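Local coordinates for protein S-adenosylmethionine dependent methyltransferase (Mesorhizobium loti, PDB 3BKW) that probably transfers methyl groups from S-adenosylmethionine to an acceptor, using a Rossmann-like methyltransferase domain, at residues Asp99-Pro104 against Phe127-Gln132; Leu173-Arg178 against His191-Thr196; Pro33-Met38 against His139-Thr144; Leu72-Lys77 against Tyr93-Leu98. One frame throughout, in Å; residues are numbered along the deposited sequence.

Contact 1. Residues Asp99-Pro104 against Phe127-Gln132. With EDO (1,2-ethanediol), chain E.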
loop_
_atom_site.group_PDB
_atom_site.type_symbol
_atom_site.label_atom_id
_atom_site.label_comp_id
_atom_site.label_asym_id
_atom_site.label_seq_id
_atom_site.Cartn_x
_atom_site.Cartn_y
_atom_site.Cartn_z
ATOM N N ASP A 99 -0.374 23.815 -3.296
ATOM C CA ASP A 99 0.091 23.985 -1.907
ATOM C C ASP A 99 -0.807 24.901 -1.085
ATOM O O ASP A 99 -0.724 24.869 0.134
ATOM C CB ASP A 99 1.516 24.557 -1.854
ATOM C CG ASP A 99 2.547 23.595 -2.364
ATOM O OD1 ASP A 99 2.555 22.434 -1.909
ATOM O OD2 ASP A 99 3.400 24.001 -3.181
ATOM N N LYS A 100 -1.624 25.728 -1.741
ATOM C CA LYS A 100 -2.547 26.667 -1.084
ATOM C C LYS A 100 -3.950 26.491 -1.684
ATOM O O LYS A 100 -4.674 27.459 -1.900
ATOM C CB LYS A 100 -2.060 28.104 -1.315
ATOM C CG LYS A 100 -0.619 28.387 -0.902
ATOM C CD LYS A 100 -0.247 29.823 -1.230
ATOM N N LEU A 101 -4.334 25.238 -1.918
ATOM C CA LEU A 101 -5.574 24.915 -2.601
ATOM C C LEU A 101 -6.833 25.192 -1.787
ATOM O O LEU A 101 -6.922 24.810 -0.613
ATOM C CB LEU A 101 -5.584 23.431 -2.999
ATOM C CG LEU A 101 -6.781 22.857 -3.783
ATOM C CD1 LEU A 101 -6.856 23.443 -5.192
ATOM C CD2 LEU A 101 -6.748 21.321 -3.827
ATOM N N HIS A 102 -7.783 25.856 -2.448
ATOM C CA HIS A 102 -9.100 26.107 -1.901
ATOM C C HIS A 102 -10.098 25.580 -2.930
ATOM O O HIS A 102 -9.917 25.776 -4.131
ATOM C CB HIS A 102 -9.283 27.591 -1.585
ATOM C CG HIS A 102 -8.382 28.077 -0.488
ATOM N ND1 HIS A 102 -7.136 28.615 -0.731
ATOM C CD2 HIS A 102 -8.534 28.076 0.859
ATOM C CE1 HIS A 102 -6.565 28.938 0.416
ATOM N NE2 HIS A 102 -7.392 28.622 1.395
ATOM N N LEU A 103 -11.115 24.861 -2.456
ATOM C CA LEU A 103 -12.154 24.311 -3.315
ATOM C C LEU A 103 -13.498 24.535 -2.642
ATOM O O LEU A 103 -13.581 24.434 -1.404
ATOM C CB LEU A 103 -11.944 22.812 -3.584
ATOM C CG LEU A 103 -10.795 22.351 -4.495
ATOM C CD1 LEU A 103 -10.744 20.813 -4.537
ATOM C CD2 LEU A 103 -10.947 22.919 -5.899
ATOM N N PRO A 104 -14.553 24.834 -3.436
ATOM C CA PRO A 104 -15.873 24.978 -2.859
ATOM C C PRO A 104 -16.382 23.636 -2.336
ATOM O O PRO A 104 -16.119 22.591 -2.935
ATOM C CB PRO A 104 -16.723 25.476 -4.036
ATOM C CG PRO A 104 -16.034 25.002 -5.216
ATOM C CD PRO A 104 -14.589 25.058 -4.898
ATOM N N PHE A 127 -5.478 16.658 0.900
ATOM C CA PHE A 127 -6.476 15.594 1.036
ATOM C C PHE A 127 -7.731 16.075 1.772
ATOM O O PHE A 127 -8.850 15.767 1.366
ATOM C CB PHE A 127 -5.916 14.377 1.801
ATOM C CG PHE A 127 -4.826 13.594 1.100
ATOM C CD1 PHE A 127 -4.625 13.646 -0.280
ATOM C CD2 PHE A 127 -4.064 12.688 1.836
ATOM C CE1 PHE A 127 -3.647 12.867 -0.896
ATOM C CE2 PHE A 127 -3.081 11.906 1.235
ATOM C CZ PHE A 127 -2.881 11.978 -0.130
ATOM N N ARG A 128 -7.551 16.824 2.858
ATOM C CA ARG A 128 -8.704 17.363 3.603
ATOM C C ARG A 128 -9.526 18.325 2.753
ATOM O O ARG A 128 -10.757 18.313 2.815
ATOM C CB ARG A 128 -8.281 18.016 4.909
ATOM C CG ARG A 128 -7.652 17.022 5.871
ATOM C CD ARG A 128 -7.296 17.674 7.189
ATOM N NE ARG A 128 -6.295 18.768 7.150
ATOM C CZ ARG A 128 -4.980 18.649 7.373
ATOM N NH1 ARG A 128 -4.420 17.477 7.612
ATOM N NH2 ARG A 128 -4.205 19.740 7.346
ATOM N N THR A 129 -8.840 19.122 1.942
ATOM C CA THR A 129 -9.488 20.066 1.028
ATOM C C THR A 129 -10.293 19.328 -0.032
ATOM O O THR A 129 -11.455 19.681 -0.299
ATOM C CB THR A 129 -8.441 21.009 0.416
ATOM O OG1 THR A 129 -7.903 21.811 1.475
ATOM C CG2 THR A 129 -9.037 21.936 -0.632
ATOM N N VAL A 130 -9.693 18.293 -0.613
ATOM C CA VAL A 130 -10.391 17.465 -1.601
ATOM C C VAL A 130 -11.585 16.760 -0.949
ATOM O O VAL A 130 -12.674 16.736 -1.529
ATOM C CB VAL A 130 -9.421 16.500 -2.323
ATOM C CG1 VAL A 130 -10.192 15.493 -3.223
ATOM C CG2 VAL A 130 -8.405 17.285 -3.160
ATOM N N HIS A 131 -11.402 16.233 0.262
ATOM C CA HIS A 131 -12.496 15.544 0.957
ATOM C C HIS A 131 -13.730 16.447 1.101
ATOM O O HIS A 131 -14.833 16.034 0.743
ATOM C CB HIS A 131 -12.036 14.997 2.315
ATOM C CG HIS A 131 -13.089 14.232 3.049
ATOM N ND1 HIS A 131 -14.004 14.839 3.882
ATOM C CD2 HIS A 131 -13.355 12.908 3.098
ATOM C CE1 HIS A 131 -14.795 13.919 4.406
ATOM N NE2 HIS A 131 -14.425 12.741 3.944
ATOM N N GLN A 132 -13.549 17.679 1.574
ATOM C CA GLN A 132 -14.702 18.601 1.746
ATOM C C GLN A 132 -15.337 19.068 0.420
ATOM O O GLN A 132 -16.529 19.386 0.389
ATOM C CB GLN A 132 -14.375 19.781 2.674
ATOM C CG GLN A 132 -13.329 20.774 2.210
ATOM C CD GLN A 132 -13.842 21.827 1.243
ATOM O OE1 GLN A 132 -14.851 22.494 1.509
ATOM N NE2 GLN A 132 -13.127 22.017 0.141
HETATM C C1 EDO E . -0.436 18.335 8.437
HETATM O O1 EDO E . -1.411 18.468 7.401
HETATM C C2 EDO E . -1.131 18.180 9.786
HETATM O O2 EDO E . -2.060 17.078 9.806
HETATM O O HOH W 1 -8.603 24.543 1.648
HETATM O O HOH W 2 -5.539 22.816 0.654
#
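Thr129 of helix 123-133 presses its methyl CG2 into the extended loop 99-104, and this is the tight part of the contact: CG2 lies 3.6 Å from Leu101 O and 4.0 Å from Leu101 CD2, close to the backbone around Leu103 N. The methyl is anti to the backbone N of Thr129, which sets OG1 beside that N, where the waters reach it. Leu101 and Leu103 both point at the helix; Val130 gives more distant support, its CG2 4.4 Å from Leu101 CD2, while Leu50 of the central sheet backs both Leu101 and Val130. At the far end Gln132 folds back on its own helix, bent at chi2 (82°), and its NE2 serves two carbonyls. It donates to Leu103 O at 2.9 Å, from above that carbonyl plane, and to Thr129 O at 2.9 Å, in plane on a lone pair, so the amide is held from both segments. The outer side is looser and wet. Two waters each bridge Leu101 O and Thr129 OG1, donating to the carbonyl; OG1 also bonds to Arg125 O of its own helix. Such a loop, leaving strand 91-95 and running over a flanking helix toward strand 108-114, belongs to the Rossmann-like methyltransferase fold.

Contact 2. Residues Leu173-Arg178 against His191-Thr196. With EDO (1,2-ethanediol), chain D; EDO (1,2-ethanediol), chain C.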
loop_
_atom_site.group_PDB
_atom_site.type_symbol
_atom_site.label_atom_id
_atom_site.label_comp_id
_atom_site.label_asym_id
_atom_site.label_seq_id
_atom_site.Cartn_x
_atom_site.Cartn_y
_atom_site.Cartn_z
ATOM N N LEU A 173 12.604 4.508 4.253
ATOM C CA LEU A 173 11.826 4.907 5.432
ATOM C C LEU A 173 12.151 6.303 5.958
ATOM O O LEU A 173 11.562 6.732 6.976
ATOM C CB LEU A 173 11.939 3.859 6.542
ATOM C CG LEU A 173 11.350 2.457 6.321
ATOM C CD1 LEU A 173 9.872 2.540 5.904
ATOM C CD2 LEU A 173 12.131 1.595 5.342
ATOM N N VAL A 174 13.056 7.021 5.277
ATOM C CA VAL A 174 13.422 8.381 5.673
ATOM C C VAL A 174 12.626 9.294 4.757
ATOM O O VAL A 174 12.984 9.489 3.602
ATOM C CB VAL A 174 14.929 8.654 5.549
ATOM C CG1 VAL A 174 15.246 10.056 6.062
ATOM C CG2 VAL A 174 15.704 7.611 6.305
ATOM N N GLU A 175 11.543 9.860 5.276
ATOM C CA GLU A 175 10.646 10.690 4.482
ATOM C C GLU A 175 11.115 12.114 4.454
ATOM O O GLU A 175 11.813 12.566 5.371
ATOM C CB GLU A 175 9.222 10.568 5.002
ATOM C CG GLU A 175 8.656 9.170 4.801
ATOM C CD GLU A 175 7.250 9.001 5.324
ATOM O OE1 GLU A 175 6.880 9.641 6.346
ATOM O OE2 GLU A 175 6.511 8.215 4.717
ATOM N N GLY A 176 10.731 12.822 3.396
ATOM C CA GLY A 176 11.099 14.211 3.221
ATOM C C GLY A 176 11.383 14.580 1.784
ATOM O O GLY A 176 11.256 13.757 0.878
ATOM N N PRO A 177 11.795 15.841 1.571
ATOM C CA PRO A 177 12.113 16.320 0.244
ATOM C C PRO A 177 13.276 15.581 -0.408
ATOM O O PRO A 177 14.246 15.242 0.276
ATOM C CB PRO A 177 12.529 17.782 0.475
ATOM C CG PRO A 177 12.094 18.134 1.788
ATOM C CD PRO A 177 11.961 16.901 2.586
ATOM N N ARG A 178 13.146 15.329 -1.707
ATOM C CA ARG A 178 14.202 14.750 -2.516
ATOM C C ARG A 178 14.510 15.751 -3.621
ATOM O O ARG A 178 13.595 16.265 -4.282
ATOM C CB ARG A 178 13.764 13.428 -3.122
ATOM C CG ARG A 178 13.536 12.309 -2.112
ATOM C CD ARG A 178 14.821 11.903 -1.452
ATOM N NE ARG A 178 14.743 10.601 -0.793
ATOM C CZ ARG A 178 14.299 10.361 0.442
ATOM N NH1 ARG A 178 13.783 11.327 1.206
ATOM N NH2 ARG A 178 14.333 9.110 0.897
ATOM N N HIS A 191 9.128 12.571 -0.716
ATOM C CA HIS A 191 9.144 11.152 -0.525
ATOM C C HIS A 191 8.306 10.795 0.681
ATOM O O HIS A 191 8.568 11.270 1.793
ATOM C CB HIS A 191 10.561 10.621 -0.346
ATOM C CG HIS A 191 10.600 9.162 -0.052
ATOM N ND1 HIS A 191 10.206 8.200 -0.964
ATOM C CD2 HIS A 191 10.968 8.497 1.063
ATOM C CE1 HIS A 191 10.339 7.008 -0.409
ATOM N NE2 HIS A 191 10.793 7.159 0.818
ATOM N N ARG A 192 7.276 9.985 0.432
ATOM C CA ARG A 192 6.380 9.477 1.467
ATOM C C ARG A 192 6.142 8.028 1.107
ATOM O O ARG A 192 5.891 7.724 -0.069
ATOM C CB ARG A 192 5.047 10.227 1.476
ATOM C CG ARG A 192 5.124 11.634 2.063
ATOM C CD ARG A 192 3.791 12.371 1.965
ATOM N NE ARG A 192 3.519 12.897 0.617
ATOM C CZ ARG A 192 3.651 14.172 0.208
ATOM N NH1 ARG A 192 4.010 15.155 1.034
ATOM N NH2 ARG A 192 3.339 14.467 -1.056
ATOM N N THR A 193 6.156 7.154 2.114
ATOM C CA THR A 193 5.935 5.722 1.881
ATOM C C THR A 193 4.462 5.486 1.489
ATOM O O THR A 193 3.608 6.358 1.692
ATOM C CB THR A 193 6.279 4.902 3.150
ATOM O OG1 THR A 193 5.339 5.211 4.187
ATOM C CG2 THR A 193 7.735 5.162 3.641
ATOM N N VAL A 194 4.166 4.311 0.932
ATOM C CA VAL A 194 2.778 3.947 0.579
ATOM C C VAL A 194 1.892 4.040 1.838
ATOM O O VAL A 194 0.804 4.604 1.796
ATOM C CB VAL A 194 2.660 2.521 -0.041
ATOM C CG1 VAL A 194 1.195 2.188 -0.390
ATOM C CG2 VAL A 194 3.548 2.369 -1.291
ATOM N N GLY A 195 2.359 3.490 2.958
ATOM C CA GLY A 195 1.595 3.556 4.217
ATOM C C GLY A 195 1.289 4.974 4.653
ATOM O O GLY A 195 0.165 5.270 5.034
ATOM N N THR A 196 2.280 5.854 4.571
ATOM C CA THR A 196 2.074 7.260 4.944
ATOM C C THR A 196 0.972 7.895 4.091
ATOM O O THR A 196 0.090 8.562 4.599
ATOM C CB THR A 196 3.374 8.045 4.823
ATOM O OG1 THR A 196 4.298 7.566 5.817
ATOM C CG2 THR A 196 3.140 9.562 5.010
HETATM C C1 EDO D . 7.229 14.592 3.533
HETATM O O1 EDO D . 7.740 13.743 2.508
HETATM C C2 EDO D . 7.221 16.029 3.026
HETATM O O2 EDO D . 8.543 16.456 2.640
HETATM C C1 EDO C . 2.304 10.935 -2.227
HETATM O O1 EDO C . 2.010 11.026 -0.817
HETATM C C2 EDO C . 3.802 10.707 -2.487
HETATM O O2 EDO C . 4.559 11.910 -2.371
#
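Glu175 and Thr196, at the start of helix 194-203, reach toward each other from their two segments. The glutamate chain runs straight beyond CG (chi2 179°), which carries OE2 to two firm donors. Thr196 OG1 gives its proton to the syn lone pair of OE2 at 2.6 Å; Thr193 N approaches the same oxygen from the anti side at 2.8 Å, nearly straight at 174°. Thr193 holds the N-cap position, so the carboxylate sits at the positive end of the helix, which probably favours its charged form. Leu173 crosses Thr193 at about a right angle, its methyl CD1 4.1 Å from Thr193 CG2. Between these ends the backbones form a short antiparallel pairing of strands 176-178 and 189-191: Gly176 and His191 are a hydrogen-bonded pair, exchanging N-H and C=O in both directions. Gly176 has backbone angles suited to glycine. Beyond it Arg178 is laid along His191, both heading the same way, with guanidinium and ring planes 44° apart. His191 CB sits over one guanidinium face, and Arg178 NH2 comes 3.4 Å from His191 CD2. Arg178 NH1 and NH2 grip Val174 O end-on, the oxygen lying in the guanidinium plane; NE bonds to Ala151 O. His191 NE2 is engaged by Tyr172 O. Glu213 of the second subunit accepts from Gly195 N at the same helix start.

Contact 3. Residues Pro33-Met38 against His139-Thr144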
loop_
_atom_site.group_PDB
_atom_site.type_symbol
_atom_site.label_atom_id
_atom_site.label_comp_id
_atom_site.label_asym_id
_atom_site.label_seq_id
_atom_site.Cartn_x
_atom_site.Cartn_y
_atom_site.Cartn_z
ATOM N N PRO A 33 -4.206 3.770 -18.993
ATOM C CA PRO A 33 -5.243 2.727 -18.948
ATOM C C PRO A 33 -5.559 2.153 -17.563
ATOM O O PRO A 33 -6.733 1.949 -17.241
ATOM C CB PRO A 33 -4.692 1.660 -19.885
ATOM C CG PRO A 33 -3.837 2.425 -20.840
ATOM C CD PRO A 33 -3.188 3.467 -20.014
ATOM N N ALA A 34 -4.525 1.924 -16.755
ATOM C CA ALA A 34 -4.681 1.445 -15.373
ATOM C C ALA A 34 -5.407 2.451 -14.497
ATOM O O ALA A 34 -6.291 2.073 -13.728
ATOM C CB ALA A 34 -3.330 1.142 -14.770
ATOM N N LEU A 35 -5.053 3.726 -14.639
ATOM C CA LEU A 35 -5.684 4.801 -13.853
ATOM C C LEU A 35 -7.122 5.026 -14.331
ATOM O O LEU A 35 -8.046 5.145 -13.516
ATOM C CB LEU A 35 -4.835 6.077 -13.925
ATOM C CG LEU A 35 -5.131 7.155 -12.888
ATOM C CD1 LEU A 35 -4.911 6.600 -11.481
ATOM C CD2 LEU A 35 -4.298 8.415 -13.159
ATOM N N ARG A 36 -7.322 5.009 -15.658
ATOM C CA ARG A 36 -8.660 5.136 -16.262
ATOM C C ARG A 36 -9.610 4.041 -15.741
ATOM O O ARG A 36 -10.768 4.313 -15.431
ATOM C CB ARG A 36 -8.565 5.051 -17.780
ATOM C CG ARG A 36 -9.916 5.165 -18.513
ATOM C CD ARG A 36 -9.721 4.982 -20.005
ATOM N NE ARG A 36 -9.149 3.678 -20.314
ATOM C CZ ARG A 36 -8.531 3.337 -21.452
ATOM N NH1 ARG A 36 -8.367 4.209 -22.458
ATOM N NH2 ARG A 36 -8.048 2.101 -21.589
ATOM N N ALA A 37 -9.090 2.815 -15.630
ATOM C CA ALA A 37 -9.863 1.672 -15.123
ATOM C C ALA A 37 -10.349 1.842 -13.681
ATOM O O ALA A 37 -11.371 1.259 -13.296
ATOM C CB ALA A 37 -9.065 0.404 -15.252
HETATM N N MSE A 38 -9.629 2.668 -12.912
HETATM C CA MSE A 38 -9.938 2.960 -11.515
HETATM C C MSE A 38 -10.966 4.066 -11.324
HETATM O O MSE A 38 -11.545 4.200 -10.243
HETATM C CB MSE A 38 -8.648 3.302 -10.789
HETATM C CG MSE A 38 -7.680 2.144 -10.746
HETATM SE SE MSE A 38 -5.907 2.670 -10.237
HETATM C CE MSE A 38 -6.288 3.550 -8.547
ATOM N N HIS A 139 -15.293 10.308 -5.349
ATOM C CA HIS A 139 -13.975 9.665 -5.414
ATOM C C HIS A 139 -12.834 10.625 -5.702
ATOM O O HIS A 139 -13.039 11.684 -6.246
ATOM C CB HIS A 139 -13.938 8.563 -6.468
ATOM C CG HIS A 139 -14.805 7.389 -6.139
ATOM N ND1 HIS A 139 -16.124 7.315 -6.517
ATOM C CD2 HIS A 139 -14.542 6.249 -5.458
ATOM C CE1 HIS A 139 -16.641 6.177 -6.089
ATOM N NE2 HIS A 139 -15.701 5.511 -5.440
ATOM N N PHE A 140 -11.645 10.217 -5.268
ATOM C CA PHE A 140 -10.382 10.899 -5.517
ATOM C C PHE A 140 -9.468 9.827 -6.098
ATOM O O PHE A 140 -9.191 8.844 -5.416
ATOM C CB PHE A 140 -9.849 11.499 -4.225
ATOM C CG PHE A 140 -8.553 12.269 -4.360
ATOM C CD1 PHE A 140 -8.135 12.882 -5.556
ATOM C CD2 PHE A 140 -7.788 12.487 -3.213
ATOM C CE1 PHE A 140 -6.952 13.625 -5.623
ATOM C CE2 PHE A 140 -6.631 13.238 -3.284
ATOM C CZ PHE A 140 -6.211 13.804 -4.475
ATOM N N VAL A 141 -9.055 10.007 -7.348
ATOM C CA VAL A 141 -8.231 9.045 -8.060
ATOM C C VAL A 141 -6.993 9.787 -8.533
ATOM O O VAL A 141 -7.087 10.807 -9.229
ATOM C CB VAL A 141 -9.000 8.443 -9.239
ATOM C CG1 VAL A 141 -8.121 7.463 -10.032
ATOM C CG2 VAL A 141 -10.260 7.738 -8.753
ATOM N N PHE A 142 -5.817 9.316 -8.121
ATOM C CA PHE A 142 -4.597 9.996 -8.465
ATOM C C PHE A 142 -3.385 9.100 -8.625
ATOM O O PHE A 142 -3.333 7.996 -8.063
ATOM C CB PHE A 142 -4.319 11.097 -7.421
ATOM C CG PHE A 142 -4.002 10.587 -6.019
ATOM C CD1 PHE A 142 -2.675 10.384 -5.634
ATOM C CD2 PHE A 142 -5.017 10.324 -5.078
ATOM C CE1 PHE A 142 -2.345 9.942 -4.335
ATOM C CE2 PHE A 142 -4.695 9.874 -3.761
ATOM C CZ PHE A 142 -3.347 9.679 -3.407
ATOM N N SER A 143 -2.414 9.613 -9.388
ATOM C CA SER A 143 -1.137 8.956 -9.581
ATOM C C SER A 143 -0.038 9.835 -9.036
ATOM O O SER A 143 -0.112 11.070 -9.105
ATOM C CB SER A 143 -0.880 8.657 -11.044
ATOM O OG SER A 143 -0.869 9.846 -11.811
ATOM N N THR A 144 0.967 9.182 -8.469
ATOM C CA THR A 144 2.179 9.833 -7.995
ATOM C C THR A 144 3.368 8.928 -8.300
ATOM O O THR A 144 3.206 7.750 -8.575
ATOM C CB THR A 144 2.149 10.112 -6.444
ATOM O OG1 THR A 144 1.818 8.900 -5.732
ATOM C CG2 THR A 144 1.119 11.199 -6.083
#
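Leu35 and Val141 overlap while running counter to each other, with the leucine methyl CD1 3.6 Å from Val141 CG1, the closest contact between 33-38 and 139-144. The second leucine methyl, CD2, goes to Ser143 and lies 4.0 Å from its OG, so one side chain straddles two residues on the same face of the strand. Leu35 CG stands anti to the backbone N (chi1 -164°), directing both branches at the strand. One turn on, Met38, modelled as selenomethionine, adds its CB at 4.3 Å from Val141 CG1, and its carbonyl oxygen lies 4.0 Å from Val141 CG2. No hydrogen bond crosses the contact; it rests on apolar packing. In the next shell Leu238 touches Met38 and Ser143, Tyr112 touches Leu35, and Ser143 OG makes a weak bond to Leu115 N. Phe142 points away from the helix, on the sheet's other side, where its CD2 lies over the centre of the Phe140 ring. The axes of 33-38 and 139-144 run nearly antiparallel (168°) and approach to 8.8 Å. The helix covers one face of the central sheet where strand 138-145 lies between strands 108-114 and 236-242; helix 123-133 packs on Phe140 from the opposite face.

Contact 4. Residues Leu72-Lys77 against Tyr93-Leu98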
loop_
_atom_site.group_PDB
_atom_site.type_symbol
_atom_site.label_atom_id
_atom_site.label_comp_id
_atom_site.label_asym_id
_atom_site.label_seq_id
_atom_site.Cartn_x
_atom_site.Cartn_y
_atom_site.Cartn_z
ATOM N N LEU A 72 -7.289 22.734 -12.952
ATOM C CA LEU A 72 -6.437 23.640 -12.188
ATOM C C LEU A 72 -4.955 23.375 -12.425
ATOM O O LEU A 72 -4.520 22.230 -12.379
ATOM C CB LEU A 72 -6.729 23.492 -10.708
ATOM C CG LEU A 72 -8.170 23.722 -10.261
ATOM C CD1 LEU A 72 -8.255 23.596 -8.715
ATOM C CD2 LEU A 72 -8.696 25.066 -10.727
ATOM N N ASP A 73 -4.187 24.448 -12.631
ATOM C CA ASP A 73 -2.739 24.353 -12.826
ATOM C C ASP A 73 -2.112 25.694 -12.403
ATOM O O ASP A 73 -2.789 26.711 -12.370
ATOM C CB ASP A 73 -2.420 24.013 -14.293
ATOM C CG ASP A 73 -1.050 23.387 -14.468
ATOM O OD1 ASP A 73 -0.967 22.133 -14.471
ATOM O OD2 ASP A 73 -0.058 24.144 -14.563
ATOM N N LEU A 74 -0.836 25.666 -12.054
ATOM C CA LEU A 74 -0.118 26.879 -11.640
ATOM C C LEU A 74 0.267 27.753 -12.833
ATOM O O LEU A 74 0.329 28.960 -12.687
ATOM C CB LEU A 74 1.134 26.507 -10.836
ATOM C CG LEU A 74 1.891 27.642 -10.118
ATOM C CD1 LEU A 74 1.034 28.371 -9.076
ATOM C CD2 LEU A 74 3.119 27.050 -9.448
ATOM N N SER A 75 0.484 27.142 -14.002
ATOM C CA SER A 75 0.941 27.848 -15.211
ATOM C C SER A 75 -0.178 28.486 -16.031
ATOM O O SER A 75 -0.952 27.776 -16.680
ATOM C CB SER A 75 1.738 26.885 -16.107
ATOM O OG SER A 75 2.135 27.530 -17.298
ATOM N N GLU A 76 -0.242 29.818 -16.029
ATOM C CA GLU A 76 -1.245 30.549 -16.824
ATOM C C GLU A 76 -1.081 30.277 -18.323
ATOM O O GLU A 76 -2.077 30.091 -19.025
ATOM C CB GLU A 76 -1.184 32.061 -16.550
ATOM C CG GLU A 76 -2.242 32.912 -17.286
ATOM C CD GLU A 76 -3.681 32.507 -16.978
ATOM O OE1 GLU A 76 -3.939 32.023 -15.859
ATOM O OE2 GLU A 76 -4.557 32.692 -17.850
ATOM N N LYS A 77 0.170 30.257 -18.792
ATOM C CA LYS A 77 0.480 29.963 -20.200
ATOM C C LYS A 77 0.004 28.574 -20.630
ATOM O O LYS A 77 -0.512 28.427 -21.740
ATOM C CB LYS A 77 1.977 30.132 -20.496
ATOM C CG LYS A 77 2.416 31.589 -20.489
ATOM C CD LYS A 77 3.904 31.742 -20.771
ATOM C CE LYS A 77 4.303 33.213 -20.820
ATOM N NZ LYS A 77 5.764 33.390 -21.069
ATOM N N TYR A 93 -10.990 26.432 -16.869
ATOM C CA TYR A 93 -9.585 26.362 -16.441
ATOM C C TYR A 93 -9.304 27.553 -15.551
ATOM O O TYR A 93 -9.690 28.667 -15.884
ATOM C CB TYR A 93 -8.633 26.363 -17.623
ATOM C CG TYR A 93 -8.702 25.097 -18.438
ATOM C CD1 TYR A 93 -8.052 23.933 -18.009
ATOM C CD2 TYR A 93 -9.433 25.044 -19.621
ATOM C CE1 TYR A 93 -8.121 22.747 -18.766
ATOM C CE2 TYR A 93 -9.511 23.866 -20.375
ATOM C CZ TYR A 93 -8.847 22.724 -19.942
ATOM O OH TYR A 93 -8.910 21.563 -20.691
ATOM N N GLU A 94 -8.678 27.304 -14.404
ATOM C CA GLU A 94 -8.323 28.380 -13.468
ATOM C C GLU A 94 -6.942 28.145 -12.919
ATOM O O GLU A 94 -6.544 27.001 -12.689
ATOM C CB GLU A 94 -9.309 28.459 -12.305
ATOM C CG GLU A 94 -10.734 28.839 -12.687
ATOM C CD GLU A 94 -11.662 28.989 -11.479
ATOM O OE1 GLU A 94 -11.249 28.678 -10.344
ATOM O OE2 GLU A 94 -12.826 29.410 -11.667
ATOM N N ARG A 95 -6.212 29.234 -12.691
ATOM C CA ARG A 95 -4.867 29.149 -12.137
ATOM C C ARG A 95 -5.002 28.852 -10.637
ATOM O O ARG A 95 -5.869 29.422 -9.968
ATOM C CB ARG A 95 -4.082 30.439 -12.387
ATOM C CG ARG A 95 -2.597 30.293 -12.123
ATOM C CD ARG A 95 -1.875 31.617 -12.220
ATOM N NE ARG A 95 -0.542 31.551 -11.621
ATOM C CZ ARG A 95 -0.276 31.555 -10.305
ATOM N NH1 ARG A 95 -1.251 31.577 -9.382
ATOM N NH2 ARG A 95 0.997 31.508 -9.897
ATOM N N ALA A 96 -4.201 27.911 -10.139
ATOM C CA ALA A 96 -4.217 27.542 -8.723
ATOM C C ALA A 96 -2.888 26.967 -8.274
ATOM O O ALA A 96 -2.177 26.353 -9.065
ATOM C CB ALA A 96 -5.326 26.551 -8.432
ATOM N N ASP A 97 -2.575 27.188 -6.997
ATOM C CA ASP A 97 -1.373 26.668 -6.350
ATOM C C ASP A 97 -1.861 25.517 -5.492
ATOM O O ASP A 97 -2.583 25.741 -4.517
ATOM C CB ASP A 97 -0.733 27.753 -5.469
ATOM C CG ASP A 97 0.565 27.294 -4.784
ATOM O OD1 ASP A 97 0.955 26.102 -4.853
ATOM O OD2 ASP A 97 1.208 28.161 -4.152
ATOM N N LEU A 98 -1.484 24.287 -5.845
ATOM C CA LEU A 98 -1.929 23.104 -5.078
ATOM C C LEU A 98 -1.448 23.081 -3.609
ATOM O O LEU A 98 -2.064 22.396 -2.784
ATOM C CB LEU A 98 -1.564 21.804 -5.783
ATOM C CG LEU A 98 -2.153 21.549 -7.177
ATOM C CD1 LEU A 98 -1.710 20.156 -7.648
ATOM C CD2 LEU A 98 -3.678 21.674 -7.243
HETATM O O HOH W 3 3.128 30.526 -12.355
#
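Asp73 and Arg95 pair in parallel register, as do Leu72 and Glu94. Backbone bonds join 72-73 to 94-96: Ala96 N donates to Asp73 O at 2.9 Å, whereas the bond from Asp73 N to Glu94 O is weak at 3.5 Å. A CA-H...O contact, Leu72 CA to Glu94 O, supplements it. Apolar packing fills the face of Leu72: its CB lies 4.1 Å from Ala96 CB, and its CD2 3.8 Å from Glu94 CB, the two side chains heading the same way. On the side of Asp73 and Arg95, Leu74 packs on the arginine, its methyl CD1 over one guanidinium face, 3.2 Å from Arg95 NH2. Arg95 CG is anti to the backbone N (chi1 -167°), which lays the extended chain along Leu74. Among the polar bonds, a water donates to Leu74 O and accepts a weak one from Arg95 NH2. Asp73 OD2 takes Ser75 N on its anti lone pair at 3.1 Å, an Asx turn, while OD1 accepts from Gly53 N; Ser75 caps helix 76-84 through Met78 N. In relatives an acidic residue at the position of Asp73 commonly meets the cofactor ribose. The contact closes a beta-alpha-beta crossover, strand 68-73, helix 76-84 and strand 91-95, at the sheet edge, with strand 46-50 next inward.

Overall arrangement
Contacts 1, 3 and 4 share one Rossmann-like core, whereas contact 2 stands apart near the second subunit. Contact 4 forms the edge of the central sheet and contact 3 covers a middle strand; their centres lie 21 Å apart. Contact 1 joins them: Leu101 CD1 meets Leu72 CD1 at 3.8 Å, and Phe127 CD1 meets Phe140 CE2 at 3.6 Å. Contact 2 touches none of the others, its nearest atoms staying about 6 Å from contacts 1 and 3. In relatives the cofactor lies over the C-terminal ends of the first sheet strands, so contact 4, with Asp73 bonded to Gly53, probably flanks that pocket. No cofactor is among the bound groups described, which are ethanediols.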